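Local atomic coordinates of ESAT-6/WXG100 secretion system protein (Streptococcus gallolyticus, PDB entry 7JQE), a protein that is the EsaA subunit of the bacterial type VIIb secretion system, with a large extracellular region, and probably takes part in toxin export. Residues A253-P265 and Y391-D405. Sequence-based numbering, arbitrary orientation.
Sequences ATYSFLTAEDAKP and YVTDTADDVSLVKDD. With EDO (1,2-ethanediol), chain C; EDO (1,2-ethanediol), chain V.
Asp405 accepts from the backbone N of Phe257 and, weakly, of Ser256, while Asp262 accepts from the Thr393 hydroxyl and, weakly, from Thr395 N. Phe257 N donates to Asp405 OD2 at 2.9 Å. The bond is nearly straight (176°). The weaker bond from Ser256 N goes to Asp405 OD1. The same OD2 lies in the plane of the Phe257 ring, 3.0 Å from CD1 at its edge. Leu401 CD1 sits over the centre of one ring face, 4.2 Å from the centroid, in a CH-pi contact. Leu258 CD2 lies on the opposite face. With chi1 at 83°, Phe257 CG sits between the backbone N and the carbonyl carbon, and the ring lies alongside Leu401. Ala260 CB lies 4.2 Å from Ala396 CB, in the first turn of the helix.

At the helix start, Thr393 OG1 meets Asp262 OD1 at 3.1 Å, from above the carboxylate plane. Thr395 N adds its weak bond to this oxygen. Asp262 OD2 takes a bond from a water that also accepts from Asp397 N (2.9 Å). Farther along, Pro265 CG meets Val392 CG2 at 4.1 Å.

Leu213 and Lys216 of helix 211-219 also touch Phe257. Ser400 OG donates to Asp404 OD2 beside Ser256. The connection leading to strand 268-275 thus runs beside the passage from strand 382-392 into helix 396-427, where the strand-rich and helical parts join. Asp262, near the helix N-terminus, would probably be stabilised as an anion there, although Asp394 may oppose this.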
loop_
_atom_site.group_PDB
_atom_site.type_symbol
_atom_site.label_atom_id
_atom_site.label_comp_id
_atom_site.label_asym_id
_atom_site.label_seq_id
_atom_site.Cartn_x
_atom_site.Cartn_y
_atom_site.Cartn_z
ATOM N N ALA A 253 -10.040 -23.042 3.414
ATOM C CA ALA A 253 -8.981 -23.531 2.537
ATOM C C ALA A 253 -8.350 -24.786 3.119
ATOM O O ALA A 253 -8.140 -24.867 4.332
ATOM C CB ALA A 253 -7.904 -22.468 2.324
ATOM N N THR A 254 -8.035 -25.764 2.275
ATOM C CA THR A 254 -7.348 -26.971 2.709
ATOM C C THR A 254 -5.937 -27.009 2.136
ATOM O O THR A 254 -5.686 -26.552 1.015
ATOM C CB THR A 254 -8.108 -28.233 2.289
ATOM O OG1 THR A 254 -8.127 -28.332 0.859
ATOM C CG2 THR A 254 -9.538 -28.196 2.818
ATOM N N TYR A 255 -5.015 -27.556 2.923
ATOM C CA TYR A 255 -3.616 -27.675 2.527
ATOM C C TYR A 255 -3.187 -29.128 2.658
ATOM O O TYR A 255 -3.219 -29.691 3.758
ATOM C CB TYR A 255 -2.727 -26.767 3.379
ATOM C CG TYR A 255 -3.078 -25.299 3.263
ATOM C CD1 TYR A 255 -2.757 -24.574 2.121
ATOM C CD2 TYR A 255 -3.728 -24.640 4.298
ATOM C CE1 TYR A 255 -3.080 -23.230 2.013
ATOM C CE2 TYR A 255 -4.047 -23.303 4.203
ATOM C CZ TYR A 255 -3.725 -22.601 3.059
ATOM O OH TYR A 255 -4.055 -21.268 2.968
ATOM N N SER A 256 -2.786 -29.730 1.536
ATOM C CA SER A 256 -2.359 -31.128 1.544
ATOM C C SER A 256 -1.298 -31.391 2.611
ATOM O O SER A 256 -1.419 -32.327 3.407
ATOM C CB SER A 256 -1.828 -31.515 0.163
ATOM O OG SER A 256 -2.758 -31.191 -0.856
ATOM N N PHE A 257 -0.251 -30.562 2.650
ATOM C CA PHE A 257 0.922 -30.870 3.461
ATOM C C PHE A 257 0.621 -30.961 4.953
ATOM O O PHE A 257 1.507 -31.357 5.718
ATOM C CB PHE A 257 2.020 -29.824 3.215
ATOM C CG PHE A 257 1.862 -28.561 4.022
ATOM C CD1 PHE A 257 0.980 -27.568 3.624
ATOM C CD2 PHE A 257 2.612 -28.360 5.171
ATOM C CE1 PHE A 257 0.843 -26.403 4.364
ATOM C CE2 PHE A 257 2.479 -27.196 5.918
ATOM C CZ PHE A 257 1.593 -26.217 5.515
ATOM N N LEU A 258 -0.587 -30.605 5.392
ATOM C CA LEU A 258 -0.915 -30.720 6.809
ATOM C C LEU A 258 -1.257 -32.149 7.210
ATOM O O LEU A 258 -1.280 -32.455 8.408
ATOM C CB LEU A 258 -2.080 -29.789 7.167
ATOM C CG LEU A 258 -1.840 -28.279 7.034
ATOM C CD1 LEU A 258 -3.113 -27.487 7.324
ATOM C CD2 LEU A 258 -0.702 -27.816 7.940
ATOM N N THR A 259 -1.516 -33.030 6.239
ATOM C CA THR A 259 -1.841 -34.423 6.523
ATOM C C THR A 259 -0.976 -35.384 5.716
ATOM O O THR A 259 -1.348 -36.551 5.550
ATOM C CB THR A 259 -3.318 -34.706 6.249
ATOM O OG1 THR A 259 -3.562 -34.639 4.837
ATOM C CG2 THR A 259 -4.196 -33.689 6.963
ATOM N N ALA A 260 0.161 -34.922 5.203
ATOM C CA ALA A 260 1.041 -35.785 4.429
ATOM C C ALA A 260 1.805 -36.722 5.359
ATOM O O ALA A 260 2.400 -36.283 6.348
ATOM C CB ALA A 260 2.008 -34.949 3.592
ATOM N N GLU A 261 1.782 -38.013 5.042
ATOM C CA GLU A 261 2.452 -39.032 5.839
ATOM C C GLU A 261 3.468 -39.780 4.988
ATOM O O GLU A 261 3.202 -40.112 3.827
ATOM C CB GLU A 261 1.447 -40.029 6.438
ATOM C CG GLU A 261 0.597 -39.465 7.567
ATOM C CD GLU A 261 1.423 -39.053 8.773
ATOM O OE1 GLU A 261 2.483 -39.670 9.008
ATOM O OE2 GLU A 261 1.016 -38.107 9.482
ATOM N N ASP A 262 4.633 -40.037 5.571
ATOM C CA ASP A 262 5.632 -40.862 4.913
ATOM C C ASP A 262 5.214 -42.326 4.967
ATOM O O ASP A 262 4.432 -42.739 5.826
ATOM C CB ASP A 262 6.994 -40.679 5.581
ATOM C CG ASP A 262 7.488 -39.244 5.514
ATOM O OD1 ASP A 262 7.970 -38.831 4.435
ATOM O OD2 ASP A 262 7.379 -38.527 6.537
ATOM N N ALA A 263 5.730 -43.112 4.023
ATOM C CA ALA A 263 5.547 -44.552 4.100
ATOM C C ALA A 263 6.065 -45.068 5.434
ATOM O O ALA A 263 6.982 -44.498 6.032
ATOM C CB ALA A 263 6.273 -45.253 2.951
ATOM N N LYS A 264 5.461 -46.151 5.909
ATOM C CA LYS A 264 5.896 -46.805 7.142
ATOM C C LYS A 264 6.332 -48.230 6.827
ATOM O O LYS A 264 5.481 -49.107 6.591
ATOM C CB LYS A 264 4.779 -46.793 8.185
ATOM C CG LYS A 264 5.268 -46.925 9.620
ATOM C CD LYS A 264 6.162 -45.751 10.012
ATOM C CE LYS A 264 6.603 -45.845 11.469
ATOM N NZ LYS A 264 7.578 -44.775 11.832
ATOM N N PRO A 265 7.632 -48.509 6.790
ATOM C CA PRO A 265 8.085 -49.864 6.466
ATOM C C PRO A 265 7.836 -50.828 7.617
ATOM O O PRO A 265 7.726 -50.443 8.782
ATOM C CB PRO A 265 9.583 -49.684 6.204
ATOM C CG PRO A 265 9.954 -48.486 7.006
ATOM C CD PRO A 265 8.756 -47.578 6.988
ATOM N N TYR A 391 14.201 -47.813 5.174
ATOM C CA TYR A 391 14.404 -46.369 5.146
ATOM C C TYR A 391 13.150 -45.711 5.708
ATOM O O TYR A 391 12.075 -45.805 5.107
ATOM C CB TYR A 391 14.690 -45.899 3.722
ATOM C CG TYR A 391 13.749 -46.512 2.708
ATOM C CD1 TYR A 391 12.582 -45.855 2.320
ATOM C CD2 TYR A 391 14.012 -47.762 2.155
ATOM C CE1 TYR A 391 11.711 -46.420 1.400
ATOM C CE2 TYR A 391 13.147 -48.336 1.232
ATOM C CZ TYR A 391 11.998 -47.661 0.860
ATOM O OH TYR A 391 11.136 -48.226 -0.053
ATOM N N VAL A 392 13.274 -45.082 6.872
ATOM C CA VAL A 392 12.182 -44.308 7.448
ATOM C C VAL A 392 12.413 -42.853 7.063
ATOM O O VAL A 392 13.311 -42.199 7.597
ATOM C CB VAL A 392 12.103 -44.473 8.970
ATOM C CG1 VAL A 392 10.867 -43.761 9.505
ATOM C CG2 VAL A 392 12.085 -45.946 9.346
ATOM N N THR A 393 11.621 -42.355 6.120
ATOM C CA THR A 393 11.786 -40.994 5.638
ATOM C C THR A 393 10.907 -40.035 6.433
ATOM O O THR A 393 9.879 -40.420 6.998
ATOM C CB THR A 393 11.452 -40.893 4.149
ATOM O OG1 THR A 393 10.040 -41.044 3.965
ATOM C CG2 THR A 393 12.177 -41.982 3.370
ATOM N N ASP A 394 11.333 -38.770 6.467
ATOM C CA ASP A 394 10.674 -37.725 7.244
ATOM C C ASP A 394 10.319 -36.523 6.377
ATOM O O ASP A 394 10.149 -35.419 6.899
ATOM C CB ASP A 394 11.574 -37.283 8.402
ATOM C CG ASP A 394 10.795 -36.728 9.567
ATOM O OD1 ASP A 394 9.555 -36.624 9.457
ATOM O OD2 ASP A 394 11.427 -36.409 10.598
ATOM N N THR A 395 10.202 -36.716 5.065
ATOM C CA THR A 395 10.130 -35.617 4.116
ATOM C C THR A 395 8.789 -35.541 3.392
ATOM O O THR A 395 8.685 -34.866 2.362
ATOM C CB THR A 395 11.264 -35.741 3.101
ATOM O OG1 THR A 395 11.134 -36.983 2.396
ATOM C CG2 THR A 395 12.613 -35.696 3.806
ATOM N N ALA A 396 7.759 -36.220 3.906
ATOM C CA ALA A 396 6.467 -36.218 3.227
ATOM C C ALA A 396 5.843 -34.828 3.236
ATOM O O ALA A 396 5.364 -34.344 2.205
ATOM C CB ALA A 396 5.527 -37.227 3.882
ATOM N N ASP A 397 5.828 -34.175 4.400
ATOM C CA ASP A 397 5.239 -32.847 4.489
ATOM C C ASP A 397 6.074 -31.826 3.723
ATOM O O ASP A 397 5.525 -30.985 3.002
ATOM C CB ASP A 397 5.075 -32.450 5.958
ATOM C CG ASP A 397 6.330 -32.685 6.777
ATOM O OD1 ASP A 397 7.363 -33.080 6.193
ATOM O OD2 ASP A 397 6.283 -32.470 8.007
ATOM N N ASP A 398 7.401 -31.899 3.853
ATOM C CA ASP A 398 8.278 -31.022 3.084
ATOM C C ASP A 398 7.980 -31.122 1.590
ATOM O O ASP A 398 7.812 -30.105 0.908
ATOM C CB ASP A 398 9.741 -31.369 3.371
ATOM C CG ASP A 398 10.225 -30.832 4.716
ATOM O OD1 ASP A 398 9.561 -31.070 5.747
ATOM O OD2 ASP A 398 11.286 -30.176 4.743
ATOM N N VAL A 399 7.902 -32.348 1.066
ATOM C CA VAL A 399 7.692 -32.541 -0.367
ATOM C C VAL A 399 6.323 -32.024 -0.787
ATOM O O VAL A 399 6.165 -31.451 -1.872
ATOM C CB VAL A 399 7.874 -34.027 -0.737
ATOM C CG1 VAL A 399 7.128 -34.361 -2.023
ATOM C CG2 VAL A 399 9.351 -34.356 -0.889
ATOM N N SER A 400 5.310 -32.224 0.057
ATOM C CA SER A 400 3.960 -31.812 -0.305
ATOM C C SER A 400 3.806 -30.298 -0.221
ATOM O O SER A 400 3.200 -29.678 -1.103
ATOM C CB SER A 400 2.943 -32.512 0.595
ATOM O OG SER A 400 1.621 -32.151 0.236
ATOM N N LEU A 401 4.343 -29.689 0.839
ATOM C CA LEU A 401 4.337 -28.234 0.948
ATOM C C LEU A 401 4.858 -27.589 -0.328
ATOM O O LEU A 401 4.216 -26.703 -0.902
ATOM C CB LEU A 401 5.180 -27.797 2.146
ATOM C CG LEU A 401 5.526 -26.311 2.173
ATOM C CD1 LEU A 401 4.249 -25.501 2.067
ATOM C CD2 LEU A 401 6.317 -25.935 3.430
ATOM N N VAL A 402 6.023 -28.040 -0.796
ATOM C CA VAL A 402 6.670 -27.399 -1.935
ATOM C C VAL A 402 5.852 -27.588 -3.208
ATOM O O VAL A 402 5.603 -26.632 -3.951
ATOM C CB VAL A 402 8.105 -27.929 -2.096
ATOM C CG1 VAL A 402 8.620 -27.659 -3.499
ATOM C CG2 VAL A 402 9.013 -27.287 -1.059
ATOM N N LYS A 403 5.415 -28.819 -3.483
ATOM C CA LYS A 403 4.854 -29.116 -4.797
ATOM C C LYS A 403 3.355 -28.884 -4.882
ATOM O O LYS A 403 2.839 -28.639 -5.980
ATOM C CB LYS A 403 5.167 -30.562 -5.203
ATOM C CG LYS A 403 4.393 -31.643 -4.453
ATOM C CD LYS A 403 4.902 -33.039 -4.849
ATOM C CE LYS A 403 4.142 -34.168 -4.150
ATOM N NZ LYS A 403 2.738 -34.297 -4.634
ATOM N N ASP A 404 2.638 -28.948 -3.763
ATOM C CA ASP A 404 1.191 -28.768 -3.775
ATOM C C ASP A 404 0.759 -27.374 -3.335
ATOM O O ASP A 404 0.023 -26.701 -4.060
ATOM C CB ASP A 404 0.520 -29.818 -2.880
ATOM C CG ASP A 404 0.707 -31.233 -3.398
ATOM O OD1 ASP A 404 0.770 -31.411 -4.635
ATOM O OD2 ASP A 404 0.793 -32.167 -2.570
ATOM N N ASP A 405 1.218 -26.920 -2.170
ATOM C CA ASP A 405 0.594 -25.802 -1.476
ATOM C C ASP A 405 1.368 -24.496 -1.551
ATOM O O ASP A 405 0.755 -23.430 -1.477
ATOM C CB ASP A 405 0.381 -26.164 -0.001
ATOM C CG ASP A 405 -0.568 -27.332 0.176
ATOM O OD1 ASP A 405 -1.604 -27.366 -0.521
ATOM O OD2 ASP A 405 -0.278 -28.221 1.002
HETATM C C1 EDO C . 9.309 -32.976 9.269
HETATM O O1 EDO C . 9.344 -33.139 7.843
HETATM C C2 EDO C . 10.304 -31.902 9.696
HETATM O O2 EDO C . 10.026 -30.673 9.008
HETATM C C1 EDO V . 2.098 -34.906 9.588
HETATM O O1 EDO V . 2.186 -33.797 8.684
HETATM C C2 EDO V . 3.291 -34.910 10.541
HETATM O O2 EDO V . 4.511 -35.058 9.802
HETATM O O HOH W 1 6.333 -35.965 6.642
#